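Local atomic coordinates of conserved hypothetical protein (Thermotoga maritima, PDB entry 1P8C), a protein that is of unknown function but may act as a peroxiredoxin-like oxidoreductase of the carboxymuconolactone decarboxylase family, in an assembly of six subunits. Residues C[37-40]-C[46-49]; C[87-92]-C[122-127]. One frame throughout, in Å; residues are numbered along the deposited sequence.

Contact 1 of 2, residues C[37-40]-C[46-49]; sequences EKVL and NTKR
Lys48 lies alongside Leu40 and returns to its backbone carbonyl. The lysine begins at CB, beyond which CG lies beside the leucine side chain, 4.1 Å from Leu40 CD2 and 4.2 Å from Leu40 CB. The chain stays extended through CD to CE, then bends at its last torsion (chi4 48°). That bend turns the ammonium group toward Leu40. CE comes to 3.8 Å from Leu40 O, and NZ donates a short hydrogen bond of 2.6 Å to the same Leu40 O. The C=O...N angle is 123°, but the nitrogen stands above the carbonyl plane, 49° out of it, and so does not follow a lone pair. This carbonyl belongs to the last turn of helix 25-41. A positive charge here would probably suit the partial negative charge of the helix end.

Beside this bond the contact is apolar. Leu40 CD2 also reaches the Lys48 backbone, 4.0 Å from its CA. Thr47 points its methyl, CG2, at Val39 CG1 (3.9 Å), and the two side chains cross at about a right angle. Thr47 OG1 turns elsewhere. It hydrogen bonds to Thr44 N, just before helix 45-56, and to Asp107 OD1 of the second subunit.

The contact joins the end of helix 25-41 to the start of helix 45-56 across a short turn. Val39 and Leu40 both pack on Phe51 one turn further along helix 45-56. Val125 of the second subunit covers Val39, which places this helix pair at a subunit interface.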
ATOM      1  N   GLU C  37       6.054  25.144  -4.282  1.00 57.47           N
ATOM      2  CA  GLU C  37       7.064  26.194  -4.291  1.00 60.99           C
ATOM      3  C   GLU C  37       7.813  26.131  -2.954  1.00 60.58           C
ATOM      4  O   GLU C  37       9.052  26.065  -2.922  1.00 58.61           O
ATOM      5  CB  GLU C  37       6.395  27.560  -4.454  1.00116.21           C
ATOM      6  CG  GLU C  37       7.327  28.649  -4.954  1.00122.87           C
ATOM      7  CD  GLU C  37       6.695  30.026  -4.903  1.00126.06           C
ATOM      8  OE1 GLU C  37       5.524  30.163  -5.319  1.00127.32           O
ATOM      9  OE2 GLU C  37       7.376  30.971  -4.455  1.00125.78           O
ATOM     10  N   LYS C  38       7.053  26.129  -1.857  1.00 68.15           N
ATOM     11  CA  LYS C  38       7.645  26.062  -0.523  1.00 70.16           C
ATOM     12  C   LYS C  38       8.563  24.857  -0.458  1.00 69.39           C
ATOM     13  O   LYS C  38       9.746  24.978  -0.167  1.00 69.62           O
ATOM     14  CB  LYS C  38       6.564  25.920   0.552  1.00 97.21           C
ATOM     15  CG  LYS C  38       5.556  27.047   0.603  1.00100.89           C
ATOM     16  CD  LYS C  38       4.520  26.781   1.685  1.00103.99           C
ATOM     17  CE  LYS C  38       3.350  27.751   1.590  1.00106.58           C
ATOM     18  NZ  LYS C  38       2.227  27.372   2.499  1.00109.32           N
ATOM     19  N   VAL C  39       8.000  23.690  -0.745  1.00 66.32           N
ATOM     20  CA  VAL C  39       8.751  22.442  -0.722  1.00 66.10           C
ATOM     21  C   VAL C  39      10.124  22.554  -1.375  1.00 65.07           C
ATOM     22  O   VAL C  39      11.127  22.266  -0.736  1.00 63.33           O
ATOM     23  CB  VAL C  39       7.962  21.307  -1.414  1.00 74.55           C
ATOM     24  CG1 VAL C  39       8.824  20.052  -1.518  1.00 75.17           C
ATOM     25  CG2 VAL C  39       6.700  21.005  -0.626  1.00 74.28           C
ATOM     26  N   LEU C  40      10.165  22.962  -2.640  1.00 64.90           N
ATOM     27  CA  LEU C  40      11.431  23.089  -3.352  1.00 66.41           C
ATOM     28  C   LEU C  40      12.330  24.120  -2.680  1.00 68.22           C
ATOM     29  O   LEU C  40      13.528  23.882  -2.482  1.00 67.06           O
ATOM     30  CB  LEU C  40      11.179  23.484  -4.805  1.00 72.20           C
ATOM     31  CG  LEU C  40      10.283  22.502  -5.565  1.00 72.62           C
ATOM     32  CD1 LEU C  40      10.321  22.832  -7.047  1.00 71.83           C
ATOM     33  CD2 LEU C  40      10.760  21.067  -5.329  1.00 71.71           C
ATOM     34  N   ASN C  46      17.900  17.463  -4.873  1.00 40.78           N
ATOM     35  CA  ASN C  46      17.276  16.169  -5.173  1.00 39.79           C
ATOM     36  C   ASN C  46      15.761  16.338  -5.201  1.00 36.91           C
ATOM     37  O   ASN C  46      15.094  15.804  -6.077  1.00 32.57           O
ATOM     38  CB  ASN C  46      17.656  15.097  -4.139  1.00 36.97           C
ATOM     39  CG  ASN C  46      19.141  14.785  -4.141  1.00 35.96           C
ATOM     40  OD1 ASN C  46      19.761  14.607  -5.193  1.00 37.57           O
ATOM     41  ND2 ASN C  46      19.715  14.706  -2.953  1.00 35.20           N
ATOM     42  N   THR C  47      15.239  17.088  -4.241  1.00 32.28           N
ATOM     43  CA  THR C  47      13.826  17.347  -4.191  1.00 37.96           C
ATOM     44  C   THR C  47      13.416  17.916  -5.550  1.00 39.90           C
ATOM     45  O   THR C  47      12.484  17.416  -6.188  1.00 42.65           O
ATOM     46  CB  THR C  47      13.488  18.347  -3.103  1.00 40.56           C
ATOM     47  OG1 THR C  47      14.321  18.098  -1.967  1.00 40.09           O
ATOM     48  CG2 THR C  47      12.015  18.174  -2.676  1.00 40.99           C
ATOM     49  N   LYS C  48      14.143  18.930  -6.005  1.00 38.77           N
ATOM     50  CA  LYS C  48      13.862  19.544  -7.299  1.00 39.80           C
ATOM     51  C   LYS C  48      14.033  18.596  -8.470  1.00 36.19           C
ATOM     52  O   LYS C  48      13.291  18.682  -9.434  1.00 36.32           O
ATOM     53  CB  LYS C  48      14.778  20.757  -7.536  1.00 60.15           C
ATOM     54  CG  LYS C  48      14.601  21.886  -6.538  1.00 66.43           C
ATOM     55  CD  LYS C  48      15.627  22.996  -6.740  1.00 69.97           C
ATOM     56  CE  LYS C  48      15.382  24.101  -5.747  1.00 68.94           C
ATOM     57  NZ  LYS C  48      15.205  23.506  -4.394  1.00 75.53           N
ATOM     58  N   ARG C  49      15.021  17.708  -8.414  1.00 33.86           N
ATOM     59  CA  ARG C  49      15.242  16.800  -9.543  1.00 32.62           C
ATOM     60  C   ARG C  49      14.131  15.771  -9.663  1.00 30.60           C
ATOM     61  O   ARG C  49      13.746  15.387 -10.770  1.00 25.20           O
ATOM     62  CB  ARG C  49      16.604  16.104  -9.435  1.00 39.89           C
ATOM     63  CG  ARG C  49      17.670  16.724 -10.315  1.00 45.18           C
ATOM     64  CD  ARG C  49      19.102  16.330  -9.916  1.00 46.08           C
ATOM     65  NE  ARG C  49      20.086  17.199 -10.574  1.00 50.17           N
ATOM     66  CZ  ARG C  49      21.365  17.337 -10.210  1.00 49.54           C
ATOM     67  NH1 ARG C  49      21.851  16.661  -9.186  1.00 45.54           N
ATOM     68  NH2 ARG C  49      22.157  18.174 -10.866  1.00 45.92           N
TER

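Contact 2 of 2, residues C[87-92]-C[122-127]; sequences YHLVRC and RRAVGF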
ATOM      1  N   TYR C  87      -5.009  16.350  -9.688  1.00 36.21           N
ATOM      2  CA  TYR C  87      -4.049  16.868 -10.654  1.00 35.37           C
ATOM      3  C   TYR C  87      -4.119  16.202 -12.009  1.00 34.03           C
ATOM      4  O   TYR C  87      -4.162  16.879 -13.011  1.00 37.05           O
ATOM      5  CB  TYR C  87      -2.618  16.779 -10.110  1.00 29.36           C
ATOM      6  CG  TYR C  87      -1.620  17.242 -11.124  1.00 30.70           C
ATOM      7  CD1 TYR C  87      -1.400  18.606 -11.360  1.00 30.75           C
ATOM      8  CD2 TYR C  87      -0.941  16.321 -11.917  1.00 33.96           C
ATOM      9  CE1 TYR C  87      -0.528  19.020 -12.369  1.00 31.13           C
ATOM     10  CE2 TYR C  87      -0.079  16.715 -12.914  1.00 30.40           C
ATOM     11  CZ  TYR C  87       0.129  18.059 -13.141  1.00 34.33           C
ATOM     12  OH  TYR C  87       0.987  18.420 -14.163  1.00 36.01           O
ATOM     13  N   HIS C  88      -4.129  14.879 -12.064  1.00 42.66           N
ATOM     14  CA  HIS C  88      -4.188  14.217 -13.363  1.00 44.39           C
ATOM     15  C   HIS C  88      -5.552  14.336 -14.014  1.00 44.55           C
ATOM     16  O   HIS C  88      -5.707  14.068 -15.219  1.00 47.27           O
ATOM     17  CB  HIS C  88      -3.788  12.756 -13.234  1.00 41.92           C
ATOM     18  CG  HIS C  88      -2.347  12.578 -12.903  1.00 46.21           C
ATOM     19  ND1 HIS C  88      -1.342  12.830 -13.811  1.00 48.77           N
ATOM     20  CD2 HIS C  88      -1.731  12.263 -11.740  1.00 48.48           C
ATOM     21  CE1 HIS C  88      -0.169  12.683 -13.221  1.00 49.39           C
ATOM     22  NE2 HIS C  88      -0.378  12.341 -11.963  1.00 49.38           N
ATOM     23  N   LEU C  89      -6.550  14.706 -13.215  1.00 33.69           N
ATOM     24  CA  LEU C  89      -7.879  14.902 -13.763  1.00 35.45           C
ATOM     25  C   LEU C  89      -7.835  16.141 -14.675  1.00 35.12           C
ATOM     26  O   LEU C  89      -8.158  16.051 -15.881  1.00 28.83           O
ATOM     27  CB  LEU C  89      -8.929  15.095 -12.655  1.00 38.40           C
ATOM     28  CG  LEU C  89      -9.690  13.834 -12.214  1.00 43.33           C
ATOM     29  CD1 LEU C  89     -10.683  14.207 -11.116  1.00 44.73           C
ATOM     30  CD2 LEU C  89     -10.436  13.210 -13.408  1.00 41.96           C
ATOM     31  N   VAL C  90      -7.418  17.288 -14.131  1.00 42.64           N
ATOM     32  CA  VAL C  90      -7.383  18.459 -14.997  1.00 45.71           C
ATOM     33  C   VAL C  90      -6.465  18.148 -16.182  1.00 45.81           C
ATOM     34  O   VAL C  90      -6.799  18.430 -17.330  1.00 47.52           O
ATOM     35  CB  VAL C  90      -6.916  19.747 -14.273  1.00 34.75           C
ATOM     36  CG1 VAL C  90      -7.180  19.658 -12.750  1.00 32.96           C
ATOM     37  CG2 VAL C  90      -5.483  20.024 -14.587  1.00 39.18           C
ATOM     38  N   ARG C  91      -5.327  17.526 -15.921  1.00 41.94           N
ATOM     39  CA  ARG C  91      -4.434  17.215 -17.029  1.00 44.08           C
ATOM     40  C   ARG C  91      -5.138  16.414 -18.122  1.00 43.64           C
ATOM     41  O   ARG C  91      -4.906  16.647 -19.311  1.00 44.92           O
ATOM     42  CB  ARG C  91      -3.202  16.453 -16.538  1.00 46.12           C
ATOM     43  CG  ARG C  91      -2.236  17.309 -15.727  1.00 52.49           C
ATOM     44  CD  ARG C  91      -1.054  17.790 -16.579  1.00 51.30           C
ATOM     45  NE  ARG C  91      -1.489  18.628 -17.682  1.00 52.02           N
ATOM     46  CZ  ARG C  91      -1.115  18.473 -18.954  1.00 54.03           C
ATOM     47  NH1 ARG C  91      -0.286  17.497 -19.293  1.00 51.11           N
ATOM     48  NH2 ARG C  91      -1.579  19.305 -19.894  1.00 51.69           N
ATOM     49  N   CYS C  92      -5.995  15.473 -17.731  1.00 42.79           N
ATOM     50  CA  CYS C  92      -6.695  14.648 -18.713  1.00 42.18           C
ATOM     51  C   CYS C  92      -7.693  15.513 -19.489  1.00 43.57           C
ATOM     52  O   CYS C  92      -7.927  15.319 -20.692  1.00 40.04           O
ATOM     53  CB  CYS C  92      -7.403  13.469 -18.019  1.00 45.35           C
ATOM     54  SG  CYS C  92      -6.331  12.025 -17.584  1.00 45.87           S
ATOM     55  N   ARG C 122     -15.480   8.406  -5.969  1.00 35.77           N
ATOM     56  CA  ARG C 122     -16.600   9.312  -5.725  1.00 39.33           C
ATOM     57  C   ARG C 122     -16.131  10.776  -5.853  1.00 40.50           C
ATOM     58  O   ARG C 122     -16.700  11.552  -6.620  1.00 39.80           O
ATOM     59  CB  ARG C 122     -17.210   9.102  -4.330  1.00 50.56           C
ATOM     60  CG  ARG C 122     -17.773   7.706  -4.086  1.00 55.34           C
ATOM     61  CD  ARG C 122     -18.833   7.708  -2.990  1.00 57.82           C
ATOM     62  NE  ARG C 122     -18.641   6.611  -2.048  1.00 61.32           N
ATOM     63  CZ  ARG C 122     -17.901   6.702  -0.948  1.00 63.49           C
ATOM     64  NH1 ARG C 122     -17.296   7.850  -0.648  1.00 65.90           N
ATOM     65  NH2 ARG C 122     -17.730   5.639  -0.168  1.00 63.59           N
ATOM     66  N   ARG C 123     -15.100  11.144  -5.093  1.00 51.49           N
ATOM     67  CA  ARG C 123     -14.559  12.495  -5.136  1.00 51.87           C
ATOM     68  C   ARG C 123     -14.122  12.836  -6.557  1.00 51.52           C
ATOM     69  O   ARG C 123     -14.466  13.890  -7.079  1.00 52.00           O
ATOM     70  CB  ARG C 123     -13.378  12.615  -4.174  1.00 53.56           C
ATOM     71  CG  ARG C 123     -13.767  12.498  -2.706  1.00 57.36           C
ATOM     72  CD  ARG C 123     -12.567  12.133  -1.835  1.00 60.12           C
ATOM     73  NE  ARG C 123     -12.974  11.691  -0.501  1.00 62.31           N
ATOM     74  CZ  ARG C 123     -12.331  10.781   0.229  1.00 63.84           C
ATOM     75  NH1 ARG C 123     -11.229  10.193  -0.235  1.00 62.82           N
ATOM     76  NH2 ARG C 123     -12.803  10.447   1.427  1.00 63.43           N
ATOM     77  N   ALA C 124     -13.383  11.936  -7.193  1.00 40.00           N
ATOM     78  CA  ALA C 124     -12.935  12.171  -8.564  1.00 40.53           C
ATOM     79  C   ALA C 124     -14.082  12.555  -9.515  1.00 40.41           C
ATOM     80  O   ALA C 124     -13.871  13.291 -10.489  1.00 38.88           O
ATOM     81  CB  ALA C 124     -12.214  10.937  -9.113  1.00 26.46           C
ATOM     82  N   VAL C 125     -15.284  12.055  -9.261  1.00 42.62           N
ATOM     83  CA  VAL C 125     -16.404  12.387 -10.145  1.00 44.13           C
ATOM     84  C   VAL C 125     -16.973  13.758  -9.826  1.00 43.74           C
ATOM     85  O   VAL C 125     -17.269  14.533 -10.726  1.00 43.23           O
ATOM     86  CB  VAL C 125     -17.536  11.333 -10.081  1.00 48.12           C
ATOM     87  CG1 VAL C 125     -18.718  11.800 -10.906  1.00 51.04           C
ATOM     88  CG2 VAL C 125     -17.043  10.004 -10.636  1.00 46.36           C
ATOM     89  N   GLY C 126     -17.105  14.061  -8.543  1.00 55.05           N
ATOM     90  CA  GLY C 126     -17.621  15.357  -8.158  1.00 54.71           C
ATOM     91  C   GLY C 126     -16.686  16.432  -8.667  1.00 56.69           C
ATOM     92  O   GLY C 126     -17.118  17.517  -9.066  1.00 58.23           O
ATOM     93  N   PHE C 127     -15.394  16.113  -8.662  1.00 52.95           N
ATOM     94  CA  PHE C 127     -14.370  17.031  -9.116  1.00 51.29           C
ATOM     95  C   PHE C 127     -14.418  17.161 -10.626  1.00 50.32           C
ATOM     96  O   PHE C 127     -14.341  18.264 -11.164  1.00 50.16           O
ATOM     97  CB  PHE C 127     -12.967  16.550  -8.684  1.00 52.81           C
ATOM     98  CG  PHE C 127     -11.878  17.584  -8.895  1.00 52.05           C
ATOM     99  CD1 PHE C 127     -11.893  18.784  -8.187  1.00 54.18           C
ATOM    100  CD2 PHE C 127     -10.875  17.383  -9.833  1.00 51.76           C
ATOM    101  CE1 PHE C 127     -10.924  19.765  -8.423  1.00 56.16           C
ATOM    102  CE2 PHE C 127      -9.905  18.354 -10.074  1.00 50.75           C
ATOM    103  CZ  PHE C 127      -9.929  19.542  -9.374  1.00 53.03           C
TER
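Leu89 and Ala124 mark the closest backbone approach, with CA atoms 7.7 Å apart, where helix segments 87-92 and 122-127 run in broadly the same direction at 42° with axes 10.7 Å apart. No hydrogen bond crosses this gap. Three apolar side chains and an alanine methyl fill it.

Leu89 and Phe127 both point across and slide past each other in opposite directions. Leu89 CD1 meets the rim of the Phe127 ring in its plane, 3.4 Å from CD2, so it touches an edge rather than a face. The same methyl lies 3.4 Å from Ala124 O and 4.1 Å from Ala124 CB. It therefore sits between the ring edge and the backbone of the helix that carries the ring. Phe127 has CG opposite the backbone N (chi1 -169°), which extends its ring toward helix 82-94. There Val90 CG1 approaches near the ring plane, 4.0 Å from CE2. The ring edge is thus touched by two successive residues of one helix.

A different face of helix 82-94, about a quarter turn round from Leu89, carries His88, whose ND1 hydrogen bonds to Glu69 OE1 of helix 65-78. With the Cys81-Cys84 disulfide at the start of this helix, this resembles the Glu-Cys-Cys-His redox centre of AhpD-like proteins, and a similar role is plausible.

The contact is a buried pairing within the all-helical bundle. Tyr25 of helix 25-41 packs on both Val90 and Phe127. Ile85 and Arg86, earlier on helix 82-94, extend the packing to Ala124 and Phe127. Arg122 and Arg123 form salt bridges with Asp83 of the fourth subunit.

How the contacts relate
The two contacts follow one another along the chain and do not touch. Their centres are 24 Å apart and their nearest atoms about 12 Å. The centre of contact 2 is about 6 Å from the centre of the chain, that of contact 1 about 19 Å. Helix 25-41 spans the distance: Tyr25 at its start packs against contact 2, while its end forms contact 1. The subunits connect them too, since Val125 from segment 122-127 of the second subunit packs on Val39. The possible redox site, with the Cys81-Cys84 disulfide, belongs with contact 2, which pairs its helix with helix 118-136. Both contacts also border neighbouring subunits: contact 1 the second, contact 2 the fourth.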